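Local coordinates for 16S rRNA (adenine(1408)-N(1))-methyltransferase (PDB 3MTE), which methylates N1 of adenine 1408 in the 16S rRNA of assembled 30S subunits, using S-adenosylmethionine as methyl donor and conferring resistance to several aminoglycosides, at residues 5-10 against 85-90; 28-33 against 100-105; 106-111 against 141-146; 179-184 against 216-221. One frame throughout, in Å; residues are numbered along the deposited sequence.

Contact 1. Residues 5-10 against 85-90; sequences LILKGT and FVIAAA. With SAM (S-adenosylmethionine), chain C.
An N-terminal beta hairpin is joined here to the edge strand of the Rossmann-like methyltransferase sheet, beside the pocket that takes the adenine of S-adenosylmethionine. Ile6 and Val86 form a single backbone bridge. On either side of it Ile87 N gives an almost straight hydrogen bond (169°) to Leu5 O, and Leu7 N reaches Phe85 O at 3.0 Å, lying in the carbonyl plane. A water lengthens the seam by linking Leu5 N with Ile87 O. Branched aliphatic residues suit the buried middle. The CG2 of Ile6, set beside its own backbone N, meets Val86 CG2 at 4.1 Å, the two side chains crossing at a slant. Leu7 CB lies 4.3 Å from Phe85 CB. Past the bridge the second segment turns to the cofactor, where Ala90 N donates to N1 of the adenine (2.9 Å, 173°); the small methyl of Ala90 lets the base come close. Asp58 and Glu91 also bind S-adenosylmethionine. Strand 11-14 pairs with Ile6 through Val13, strand 52-58 holds the other edge of Val86, and helix 65-71 packs on Leu7 and Phe85.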
# COMPACT_ATOMS: atom_id res chain seq x y z
N LEU A 5 11.46 8.07 -9.65
CA LEU A 5 12.30 6.94 -10.00
C LEU A 5 11.49 5.66 -10.07
O LEU A 5 10.74 5.33 -9.13
CB LEU A 5 13.40 6.73 -8.96
CG LEU A 5 14.55 7.72 -8.89
CD1 LEU A 5 15.48 7.26 -7.78
CD2 LEU A 5 15.29 7.81 -10.21
N ILE A 6 11.64 4.93 -11.17
CA ILE A 6 11.03 3.62 -11.26
C ILE A 6 12.09 2.54 -11.45
O ILE A 6 13.25 2.84 -11.77
CB ILE A 6 9.98 3.52 -12.39
CG1 ILE A 6 10.63 3.68 -13.77
CG2 ILE A 6 8.85 4.55 -12.18
CD1 ILE A 6 9.71 3.22 -14.87
N LEU A 7 11.68 1.29 -11.27
CA LEU A 7 12.58 0.15 -11.42
C LEU A 7 12.33 -0.53 -12.76
O LEU A 7 11.20 -0.86 -13.10
CB LEU A 7 12.31 -0.84 -10.28
CG LEU A 7 13.44 -1.70 -9.76
CD1 LEU A 7 14.67 -0.85 -9.46
CD2 LEU A 7 12.96 -2.43 -8.52
N LYS A 8 13.39 -0.70 -13.54
CA LYS A 8 13.33 -1.47 -14.78
C LYS A 8 14.34 -2.58 -14.62
O LYS A 8 15.55 -2.36 -14.74
CB LYS A 8 13.68 -0.58 -15.98
CG LYS A 8 12.51 0.25 -16.47
CD LYS A 8 11.71 -0.53 -17.49
CE LYS A 8 10.22 -0.26 -17.40
NZ LYS A 8 9.47 -1.14 -18.35
N GLY A 9 13.86 -3.77 -14.29
CA GLY A 9 14.74 -4.83 -13.86
C GLY A 9 15.36 -4.44 -12.53
O GLY A 9 14.65 -4.08 -11.59
N THR A 10 16.69 -4.49 -12.45
CA THR A 10 17.39 -4.08 -11.24
C THR A 10 17.93 -2.65 -11.35
O THR A 10 18.61 -2.18 -10.45
CB THR A 10 18.58 -5.02 -10.92
OG1 THR A 10 19.51 -4.99 -12.01
CG2 THR A 10 18.11 -6.45 -10.71
N PHE A 85 6.96 -0.19 -10.66
CA PHE A 85 7.39 -0.05 -9.27
C PHE A 85 8.08 1.29 -9.10
O PHE A 85 9.06 1.59 -9.78
CB PHE A 85 8.31 -1.20 -8.86
CG PHE A 85 7.63 -2.53 -8.83
CD1 PHE A 85 6.55 -2.74 -7.98
CD2 PHE A 85 8.05 -3.57 -9.64
CE1 PHE A 85 5.91 -3.97 -7.93
CE2 PHE A 85 7.41 -4.80 -9.60
CZ PHE A 85 6.33 -5.00 -8.75
N VAL A 86 7.54 2.09 -8.19
CA VAL A 86 8.10 3.40 -7.89
C VAL A 86 8.95 3.31 -6.64
O VAL A 86 8.52 2.73 -5.62
CB VAL A 86 6.98 4.43 -7.70
CG1 VAL A 86 7.53 5.74 -7.18
CG2 VAL A 86 6.24 4.65 -9.03
N ILE A 87 10.16 3.86 -6.71
CA ILE A 87 11.05 3.86 -5.55
C ILE A 87 10.89 5.18 -4.78
O ILE A 87 11.38 6.22 -5.21
CB ILE A 87 12.52 3.62 -5.95
CG1 ILE A 87 12.66 2.30 -6.73
CG2 ILE A 87 13.43 3.65 -4.72
CD1 ILE A 87 11.95 1.09 -6.08
N ALA A 88 10.17 5.13 -3.67
CA ALA A 88 9.93 6.33 -2.88
C ALA A 88 9.42 5.94 -1.51
O ALA A 88 9.01 4.80 -1.30
CB ALA A 88 8.90 7.23 -3.58
N ALA A 89 9.47 6.88 -0.58
CA ALA A 89 8.92 6.67 0.75
C ALA A 89 7.67 7.54 0.96
O ALA A 89 7.50 8.57 0.30
CB ALA A 89 9.96 6.99 1.82
N ALA A 90 6.84 7.12 1.91
CA ALA A 90 5.63 7.85 2.28
C ALA A 90 5.90 9.31 2.65
O ALA A 90 5.06 10.17 2.42
CB ALA A 90 4.91 7.12 3.45
N SAM C . 2.73 -4.62 1.59
CA SAM C . 3.77 -5.60 1.89
C SAM C . 3.20 -7.01 1.91
OXT SAM C . 1.98 -7.19 2.00
CB SAM C . 4.43 -5.32 3.24
CG SAM C . 5.89 -5.75 3.27
SD SAM C . 6.76 -5.22 4.77
CE SAM C . 5.66 -5.84 6.05
C5' SAM C . 6.42 -3.45 4.88
C4' SAM C . 7.02 -2.64 3.71
O4' SAM C . 6.79 -1.28 3.99
C3' SAM C . 8.51 -2.82 3.52
O3' SAM C . 8.79 -3.16 2.18
C2' SAM C . 9.11 -1.44 3.73
O2' SAM C . 10.22 -1.18 2.89
C1' SAM C . 7.90 -0.54 3.49
N9 SAM C . 8.06 0.73 4.21
C8 SAM C . 8.56 0.92 5.48
N7 SAM C . 8.53 2.25 5.74
C5 SAM C . 8.03 2.89 4.66
C6 SAM C . 7.80 4.23 4.38
N6 SAM C . 8.09 5.17 5.28
N1 SAM C . 7.26 4.57 3.17
C2 SAM C . 6.96 3.62 2.21
N3 SAM C . 7.20 2.29 2.50
C4 SAM C . 7.73 1.95 3.70
O HOH W 1 10.28 8.23 -7.04
O HOH W 2 8.74 -0.88 -12.75

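Contact 2. Residues 28-33 against 100-105; sequences DRVHID and IADSIS
Ile100 opens the second segment by laying its CG2 against Ile32 CD1 at 3.7 Å, the two side chains crossing at about a right angle. Ala101, whose lone methyl leaves space for the end of Ile32, offers its CB to the same CD1. At Asp102 the chain turns a corner, and its carboxylate fills the place of a backbone partner: OD2 accepts from Val30 N at 2.8 Å on its anti side, while Asp102 N donates back to Val30 O. The CB of Asp102 also lies over one face of the Arg29 guanidinium, and its OD1 forms a salt bridge with Lys133. From Ser103 onward the strands run parallel, as in the central sheet of a Rossmann-like methyltransferase. Ser103 O takes the N-H of Ile32, and its OG, at the edge of the His31 ring, forms a nearly straight hydrogen bond (170°) of 2.7 Å with ND1, in which either atom could be the donor. His31 reaches this place because its CG stands anti to the backbone N (chi1 179°), which lays the ring along the adjacent strand. Ile104 turns to the other, apolar face, as Ile32 does. Ser105 N bonds to Ile32 O, and its OG accepts from His31 NE2 at 3.0 Å while donating to Asp33 OD1 at 2.7 Å, from above the carboxylate plane. Thr36 holds the other oxygen of Asp33. The resulting chain from Ser103 through His31 and Ser105 to Asp33 fixes the imidazole at both nitrogens, and the aspartate at its end would probably help to polarise the Ser105 hydroxyl.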
# COMPACT_ATOMS: atom_id res chain seq x y z
N ASP A 28 -8.48 1.94 -17.70
CA ASP A 28 -9.64 2.60 -17.12
C ASP A 28 -9.41 2.95 -15.65
O ASP A 28 -9.92 3.96 -15.16
CB ASP A 28 -10.88 1.72 -17.25
CG ASP A 28 -11.49 1.76 -18.65
OD1 ASP A 28 -11.36 2.80 -19.35
OD2 ASP A 28 -12.12 0.76 -19.04
N ARG A 29 -8.64 2.12 -14.96
CA ARG A 29 -8.39 2.33 -13.53
C ARG A 29 -6.92 2.23 -13.17
O ARG A 29 -6.14 1.54 -13.84
CB ARG A 29 -9.19 1.32 -12.70
CG ARG A 29 -10.69 1.57 -12.74
CD ARG A 29 -11.43 0.66 -11.77
NE ARG A 29 -12.48 1.39 -11.06
CZ ARG A 29 -12.44 1.70 -9.77
NH1 ARG A 29 -11.41 1.33 -9.02
NH2 ARG A 29 -13.44 2.37 -9.22
N VAL A 30 -6.55 2.93 -12.10
CA VAL A 30 -5.19 2.89 -11.56
C VAL A 30 -5.24 2.56 -10.07
O VAL A 30 -5.99 3.17 -9.32
CB VAL A 30 -4.50 4.25 -11.74
CG1 VAL A 30 -3.13 4.25 -11.07
CG2 VAL A 30 -4.35 4.58 -13.25
N HIS A 31 -4.43 1.60 -9.64
CA HIS A 31 -4.33 1.27 -8.21
C HIS A 31 -2.93 1.53 -7.69
O HIS A 31 -1.95 1.17 -8.35
CB HIS A 31 -4.67 -0.20 -8.00
CG HIS A 31 -4.56 -0.62 -6.56
ND1 HIS A 31 -5.57 -0.37 -5.65
CD2 HIS A 31 -3.56 -1.20 -5.87
CE1 HIS A 31 -5.19 -0.79 -4.45
NE2 HIS A 31 -3.97 -1.31 -4.56
N ILE A 32 -2.82 2.14 -6.51
CA ILE A 32 -1.52 2.35 -5.88
C ILE A 32 -1.42 1.54 -4.61
O ILE A 32 -2.30 1.61 -3.76
CB ILE A 32 -1.25 3.84 -5.55
CG1 ILE A 32 -1.08 4.65 -6.84
CG2 ILE A 32 -0.01 3.98 -4.63
CD1 ILE A 32 -0.91 6.14 -6.60
N ASP A 33 -0.35 0.75 -4.50
CA ASP A 33 -0.08 -0.02 -3.27
C ASP A 33 1.17 0.57 -2.62
O ASP A 33 2.27 0.49 -3.17
CB ASP A 33 0.12 -1.50 -3.61
CG ASP A 33 0.31 -2.38 -2.38
OD1 ASP A 33 -0.36 -2.15 -1.35
OD2 ASP A 33 1.14 -3.33 -2.46
N ILE A 100 -3.97 10.53 -9.03
CA ILE A 100 -3.93 9.52 -10.09
C ILE A 100 -4.72 8.23 -9.78
O ILE A 100 -5.24 7.58 -10.69
CB ILE A 100 -2.46 9.18 -10.48
CG1 ILE A 100 -2.40 8.40 -11.78
CG2 ILE A 100 -1.77 8.40 -9.38
CD1 ILE A 100 -0.99 7.98 -12.15
N ALA A 101 -4.84 7.87 -8.50
CA ALA A 101 -5.35 6.55 -8.14
C ALA A 101 -6.86 6.46 -7.98
O ALA A 101 -7.46 7.31 -7.32
CB ALA A 101 -4.66 6.04 -6.85
N ASP A 102 -7.46 5.42 -8.55
CA ASP A 102 -8.86 5.10 -8.30
C ASP A 102 -9.02 4.32 -6.99
O ASP A 102 -10.11 4.27 -6.41
CB ASP A 102 -9.46 4.29 -9.45
CG ASP A 102 -9.43 5.05 -10.76
OD1 ASP A 102 -10.37 5.83 -11.01
OD2 ASP A 102 -8.46 4.89 -11.52
N SER A 103 -7.93 3.72 -6.53
CA SER A 103 -7.94 2.99 -5.27
C SER A 103 -6.52 2.93 -4.73
O SER A 103 -5.55 3.02 -5.49
CB SER A 103 -8.51 1.58 -5.46
OG SER A 103 -7.84 0.87 -6.48
N ILE A 104 -6.38 2.75 -3.42
CA ILE A 104 -5.06 2.76 -2.81
C ILE A 104 -5.06 1.85 -1.59
O ILE A 104 -6.05 1.81 -0.85
CB ILE A 104 -4.64 4.20 -2.43
CG1 ILE A 104 -3.35 4.20 -1.61
CG2 ILE A 104 -5.76 4.92 -1.69
CD1 ILE A 104 -2.62 5.53 -1.69
N SER A 105 -3.98 1.10 -1.40
CA SER A 105 -3.88 0.17 -0.27
C SER A 105 -2.57 0.38 0.47
O SER A 105 -1.53 0.73 -0.13
CB SER A 105 -3.97 -1.28 -0.76
OG SER A 105 -2.99 -1.53 -1.77
O HOH W 3 -7.69 6.09 -13.78
O HOH W 4 -8.71 0.80 -8.95

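Contact 3. Residues 106-111 against 141-146; sequences ILFPWG and VTTYSD. With SAM (S-adenosylmethionine), chain C.
With chi1 at -48°, Phe108 holds its ring anti to its carbonyl carbon and alongside Val141, an orientation that brings CE1 within 3.7 Å of Val141 CG1. In Trp110, chi1 of 64° lodges CG between backbone N and carbonyl carbon and lays the indole across the cofactor. The sulfonium SD of S-adenosylmethionine lies 3.7 Å above the plane of that ring, over its centre, and the methyl CE is 3.5 Å from Trp110 CE3. A broad, electron-rich indole probably suits this place, where it can favour the positive sulfonium, while Ser145 OG approaches its edge in plane. Phe108 and Trp110 follow the carboxyl end of strand 101-107, where Rossmann-like methyltransferases bind their cofactor. Val141 N bonds to Ile106 O; Phe108 N then bonds to Val141 O at 2.8 Å, after which the strands part. Leu107 O, facing the cofactor instead, accepts from its amino N at 2.7 Å. Where the backbones separate, one water takes over, accepting from Thr143 N and donating to Pro109 O. Pro109 has no N-H to continue the strand pairing. Its CG packs 4.1 Å from Thr142 CG2. Glu149 binds the hydroxyl of Ser145, and Trp200 meets Trp110 edge-to-face.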
# COMPACT_ATOMS: atom_id res chain seq x y z
N ILE A 106 -2.61 0.16 1.79
CA ILE A 106 -1.41 -0.02 2.58
C ILE A 106 -1.60 -1.35 3.30
O ILE A 106 -2.47 -1.46 4.17
CB ILE A 106 -1.20 1.11 3.61
CG1 ILE A 106 -1.19 2.48 2.92
CG2 ILE A 106 0.12 0.90 4.37
CD1 ILE A 106 -1.07 3.67 3.88
N LEU A 107 -0.83 -2.36 2.91
CA LEU A 107 -1.03 -3.73 3.41
C LEU A 107 0.12 -4.19 4.29
O LEU A 107 1.26 -4.24 3.85
CB LEU A 107 -1.15 -4.71 2.24
CG LEU A 107 -2.20 -4.37 1.17
CD1 LEU A 107 -2.06 -5.33 -0.01
CD2 LEU A 107 -3.61 -4.43 1.75
N PHE A 108 -0.21 -4.54 5.53
CA PHE A 108 0.77 -5.03 6.50
C PHE A 108 1.97 -4.09 6.66
O PHE A 108 3.11 -4.54 6.63
CB PHE A 108 1.18 -6.46 6.14
CG PHE A 108 0.01 -7.35 5.85
CD1 PHE A 108 -0.76 -7.86 6.89
CD2 PHE A 108 -0.34 -7.67 4.54
CE1 PHE A 108 -1.87 -8.67 6.61
CE2 PHE A 108 -1.42 -8.48 4.27
CZ PHE A 108 -2.19 -8.97 5.31
N PRO A 109 1.72 -2.78 6.82
CA PRO A 109 2.88 -1.91 7.02
C PRO A 109 3.57 -2.23 8.34
O PRO A 109 2.94 -2.78 9.26
CB PRO A 109 2.25 -0.51 7.10
CG PRO A 109 0.87 -0.76 7.63
CD PRO A 109 0.44 -2.07 7.00
N TRP A 110 4.85 -1.90 8.44
CA TRP A 110 5.54 -2.06 9.71
C TRP A 110 6.38 -0.84 10.01
O TRP A 110 6.44 0.08 9.20
CB TRP A 110 6.39 -3.33 9.75
CG TRP A 110 7.54 -3.40 8.77
CD1 TRP A 110 8.17 -2.37 8.13
CD2 TRP A 110 8.21 -4.59 8.35
NE1 TRP A 110 9.19 -2.85 7.32
CE2 TRP A 110 9.22 -4.22 7.44
CE3 TRP A 110 8.03 -5.95 8.64
CZ2 TRP A 110 10.06 -5.15 6.83
CZ3 TRP A 110 8.87 -6.87 8.03
CH2 TRP A 110 9.87 -6.47 7.14
N GLY A 111 7.02 -0.83 11.18
CA GLY A 111 7.92 0.26 11.53
C GLY A 111 7.26 1.63 11.41
O GLY A 111 6.11 1.83 11.81
N VAL A 141 -4.50 -2.46 6.02
CA VAL A 141 -4.58 -3.72 6.77
C VAL A 141 -3.38 -3.80 7.71
O VAL A 141 -2.24 -3.77 7.25
CB VAL A 141 -4.61 -4.93 5.83
CG1 VAL A 141 -4.66 -6.22 6.62
CG2 VAL A 141 -5.85 -4.85 4.90
N THR A 142 -3.63 -3.87 9.02
CA THR A 142 -2.55 -3.73 9.99
C THR A 142 -2.51 -4.88 10.99
O THR A 142 -3.53 -5.50 11.27
CB THR A 142 -2.68 -2.43 10.79
OG1 THR A 142 -3.97 -2.40 11.42
CG2 THR A 142 -2.54 -1.20 9.87
N THR A 143 -1.31 -5.11 11.53
CA THR A 143 -1.06 -6.08 12.59
C THR A 143 0.35 -5.76 13.12
O THR A 143 1.14 -5.10 12.43
CB THR A 143 -1.12 -7.52 12.05
OG1 THR A 143 -1.07 -8.45 13.14
CG2 THR A 143 0.05 -7.79 11.10
N TYR A 144 0.68 -6.18 14.34
CA TYR A 144 2.06 -6.05 14.80
C TYR A 144 2.90 -7.09 14.10
O TYR A 144 2.48 -8.24 13.98
CB TYR A 144 2.16 -6.24 16.32
CG TYR A 144 1.44 -5.20 17.14
CD1 TYR A 144 1.85 -3.87 17.13
CD2 TYR A 144 0.37 -5.56 17.96
CE1 TYR A 144 1.20 -2.92 17.89
CE2 TYR A 144 -0.27 -4.61 18.74
CZ TYR A 144 0.14 -3.29 18.70
OH TYR A 144 -0.51 -2.35 19.47
N SER A 145 4.08 -6.70 13.62
CA SER A 145 4.96 -7.63 12.91
C SER A 145 5.52 -8.72 13.82
O SER A 145 5.71 -9.86 13.40
CB SER A 145 6.13 -6.88 12.26
OG SER A 145 5.66 -5.93 11.33
N ASP A 146 5.86 -8.33 15.05
CA ASP A 146 6.32 -9.29 16.05
C ASP A 146 6.20 -8.70 17.44
O ASP A 146 5.82 -7.54 17.59
CB ASP A 146 7.75 -9.81 15.77
CG ASP A 146 8.79 -8.69 15.66
OD1 ASP A 146 8.58 -7.59 16.20
OD2 ASP A 146 9.85 -8.94 15.03
N SAM C . 2.73 -4.62 1.59
CA SAM C . 3.77 -5.60 1.89
C SAM C . 3.20 -7.01 1.91
OXT SAM C . 1.98 -7.19 2.00
CB SAM C . 4.43 -5.32 3.24
CG SAM C . 5.89 -5.75 3.27
SD SAM C . 6.76 -5.22 4.77
CE SAM C . 5.66 -5.84 6.05
C5' SAM C . 6.42 -3.45 4.88
C4' SAM C . 7.02 -2.64 3.71
O4' SAM C . 6.79 -1.28 3.99
C3' SAM C . 8.51 -2.82 3.52
O3' SAM C . 8.79 -3.16 2.18
C2' SAM C . 9.11 -1.44 3.73
O2' SAM C . 10.22 -1.18 2.89
C1' SAM C . 7.90 -0.54 3.49
N9 SAM C . 8.06 0.73 4.21
C8 SAM C . 8.56 0.92 5.48
N7 SAM C . 8.53 2.25 5.74
C5 SAM C . 8.03 2.89 4.66
C6 SAM C . 7.80 4.23 4.38
N6 SAM C . 8.09 5.17 5.28
N1 SAM C . 7.26 4.57 3.17
C2 SAM C . 6.96 3.62 2.21
N3 SAM C . 7.20 2.29 2.50
C4 SAM C . 7.73 1.95 3.70
O HOH W 5 3.61 -6.56 9.23
O HOH W 6 1.06 -4.47 9.80

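Contact 4. Residues 179-184 against 216-221; sequences GFRIDD and SGHVSK
Asp183 crosses His218 at a slant on one face of the antiparallel pair that closes the methyltransferase sheet. Its CG lies beside the backbone N (chi1 -77°), which turns the carboxylate toward the imidazole. OD2 accepts from His218 ND1 at 2.8 Å, within the ring plane and nearly along the C-O axis, although the carboxylate is turned 52° from the ring. Arg181 is modelled in two positions. In one of them its guanidinium lies beside the imidazole and points the same way, the planes 21° apart, and its NE makes a salt bridge of 3.0 Å with the syn lone pair of Asp183 OD1. In that copy one aspartate holds both side chains and would probably offset the arginine's charge, while Glu135 takes Arg181 NH1. Asp183 can share this face because the strand carries a classic beta bulge: Asp183 N and Asp184 N both donate to Ser216 O, so two residues stand against one. Gly217 suits the narrow place beside the bulge, its CA only 3.3 Å from Arg181 O. On the opposite face Phe180 and Val219 run side by side, CE1 meeting CG2 at 3.9 Å, an apolar pair suited to the cover of helix 122-129. Phe138 and Phe140 set their rings edge-to-face with Phe180. At the far end Gly179 closes helix 169-177 in a Schellman motif, its positive phi easily adopted without a side chain. Gly179 O then receives Ser220 N and Lys221 N from the same face of its carbonyl plane, the first at 2.7 Å.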
# COMPACT_ATOMS: atom_id res chain seq x y z
N GLY A 179 -8.13 13.24 5.18
CA GLY A 179 -8.79 13.02 3.91
C GLY A 179 -9.28 11.60 3.65
O GLY A 179 -9.55 11.23 2.51
N PHE A 180 -9.40 10.81 4.72
CA PHE A 180 -9.95 9.46 4.60
C PHE A 180 -11.26 9.30 5.36
O PHE A 180 -11.33 9.56 6.56
CB PHE A 180 -8.93 8.41 5.09
CG PHE A 180 -7.67 8.37 4.27
CD1 PHE A 180 -7.58 7.56 3.15
CD2 PHE A 180 -6.57 9.14 4.62
CE1 PHE A 180 -6.42 7.52 2.39
CE2 PHE A 180 -5.40 9.11 3.87
CZ PHE A 180 -5.33 8.29 2.75
N ARG A 181 -12.32 8.88 4.66
CA ARG A 181 -13.60 8.59 5.30
C ARG A 181 -13.73 7.09 5.58
O ARG A 181 -13.90 6.30 4.65
CB ARG A 181 -14.76 9.05 4.41
CG ARG A 181 -16.12 8.98 5.09
CD ARG A 181 -17.27 9.16 4.09
NE ARG A 181 -17.54 7.94 3.33
CZ ARG A 181 -17.38 7.82 2.02
NH1 ARG A 181 -16.98 8.86 1.29
NH2 ARG A 181 -17.64 6.67 1.42
N ILE A 182 -13.66 6.70 6.85
CA ILE A 182 -13.79 5.29 7.20
C ILE A 182 -15.23 4.81 6.96
O ILE A 182 -16.17 5.38 7.50
CB ILE A 182 -13.41 5.03 8.67
CG1 ILE A 182 -11.94 5.36 8.90
CG2 ILE A 182 -13.72 3.58 9.07
CD1 ILE A 182 -11.49 5.19 10.34
N ASP A 183 -15.37 3.76 6.17
CA ASP A 183 -16.68 3.15 5.90
C ASP A 183 -16.86 1.88 6.69
O ASP A 183 -17.98 1.52 7.06
CB ASP A 183 -16.81 2.78 4.42
CG ASP A 183 -17.08 3.96 3.54
OD1 ASP A 183 -17.43 5.05 4.06
OD2 ASP A 183 -16.94 3.79 2.31
N ASP A 184 -15.75 1.19 6.95
CA ASP A 184 -15.81 -0.13 7.58
C ASP A 184 -14.55 -0.41 8.38
O ASP A 184 -13.46 0.02 8.00
CB ASP A 184 -15.96 -1.18 6.47
CG ASP A 184 -16.22 -2.57 7.00
OD1 ASP A 184 -15.41 -3.47 6.70
OD2 ASP A 184 -17.23 -2.76 7.71
N SER A 216 -11.27 0.41 5.98
CA SER A 216 -11.48 0.74 4.57
C SER A 216 -12.52 1.85 4.41
O SER A 216 -13.31 2.12 5.31
CB SER A 216 -11.90 -0.50 3.78
OG SER A 216 -13.16 -0.97 4.21
N GLY A 217 -12.51 2.49 3.25
CA GLY A 217 -13.52 3.49 2.99
C GLY A 217 -13.15 4.21 1.71
O GLY A 217 -12.58 3.61 0.79
N HIS A 218 -13.45 5.50 1.65
CA HIS A 218 -13.13 6.27 0.46
C HIS A 218 -12.39 7.55 0.81
O HIS A 218 -12.52 8.07 1.91
CB HIS A 218 -14.41 6.59 -0.32
CG HIS A 218 -15.04 5.38 -0.92
ND1 HIS A 218 -15.89 4.55 -0.22
CD2 HIS A 218 -14.90 4.82 -2.15
CE1 HIS A 218 -16.27 3.55 -1.00
NE2 HIS A 218 -15.68 3.70 -2.18
N VAL A 219 -11.62 8.04 -0.15
CA VAL A 219 -10.83 9.23 0.07
C VAL A 219 -11.76 10.43 -0.05
O VAL A 219 -12.44 10.60 -1.06
CB VAL A 219 -9.65 9.32 -0.93
CG1 VAL A 219 -8.95 10.66 -0.80
CG2 VAL A 219 -8.67 8.17 -0.71
N SER A 220 -11.82 11.25 1.00
CA SER A 220 -12.79 12.33 1.06
C SER A 220 -12.14 13.69 0.88
O SER A 220 -12.82 14.69 0.68
CB SER A 220 -13.54 12.30 2.39
OG SER A 220 -12.62 12.39 3.48
N LYS A 221 -10.81 13.73 0.96
CA LYS A 221 -10.07 14.99 0.97
C LYS A 221 -10.42 15.90 -0.21
O LYS A 221 -10.28 17.12 -0.13
CB LYS A 221 -8.57 14.72 1.00
CG LYS A 221 -7.73 15.97 1.21
CD LYS A 221 -6.24 15.66 1.28
CE LYS A 221 -5.45 16.95 1.40
NZ LYS A 221 -3.99 16.74 1.21
O HOH W 7 -12.77 -3.09 6.48

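Contacts 2, 3 and 4 lie on successive strands of the seven-stranded sheet, and contact 1 adds the hairpin at its other end, the centres of contacts 1 and 4 lying about 27 Å apart on opposite sides of the chain's centre. Contacts 2 and 3 share strand 101-107 and touch where Asp33 meets Leu107. Contacts 1 and 3 are the buried ones, largely apolar and both reaching S-adenosylmethionine, one at the adenine and the other at the amino group and sulfonium. Contacts 2 and 4 are only partly buried and carry histidine-centred polar networks, in contact 2 across parallel strands and in contact 4 across antiparallel ones with a bulge.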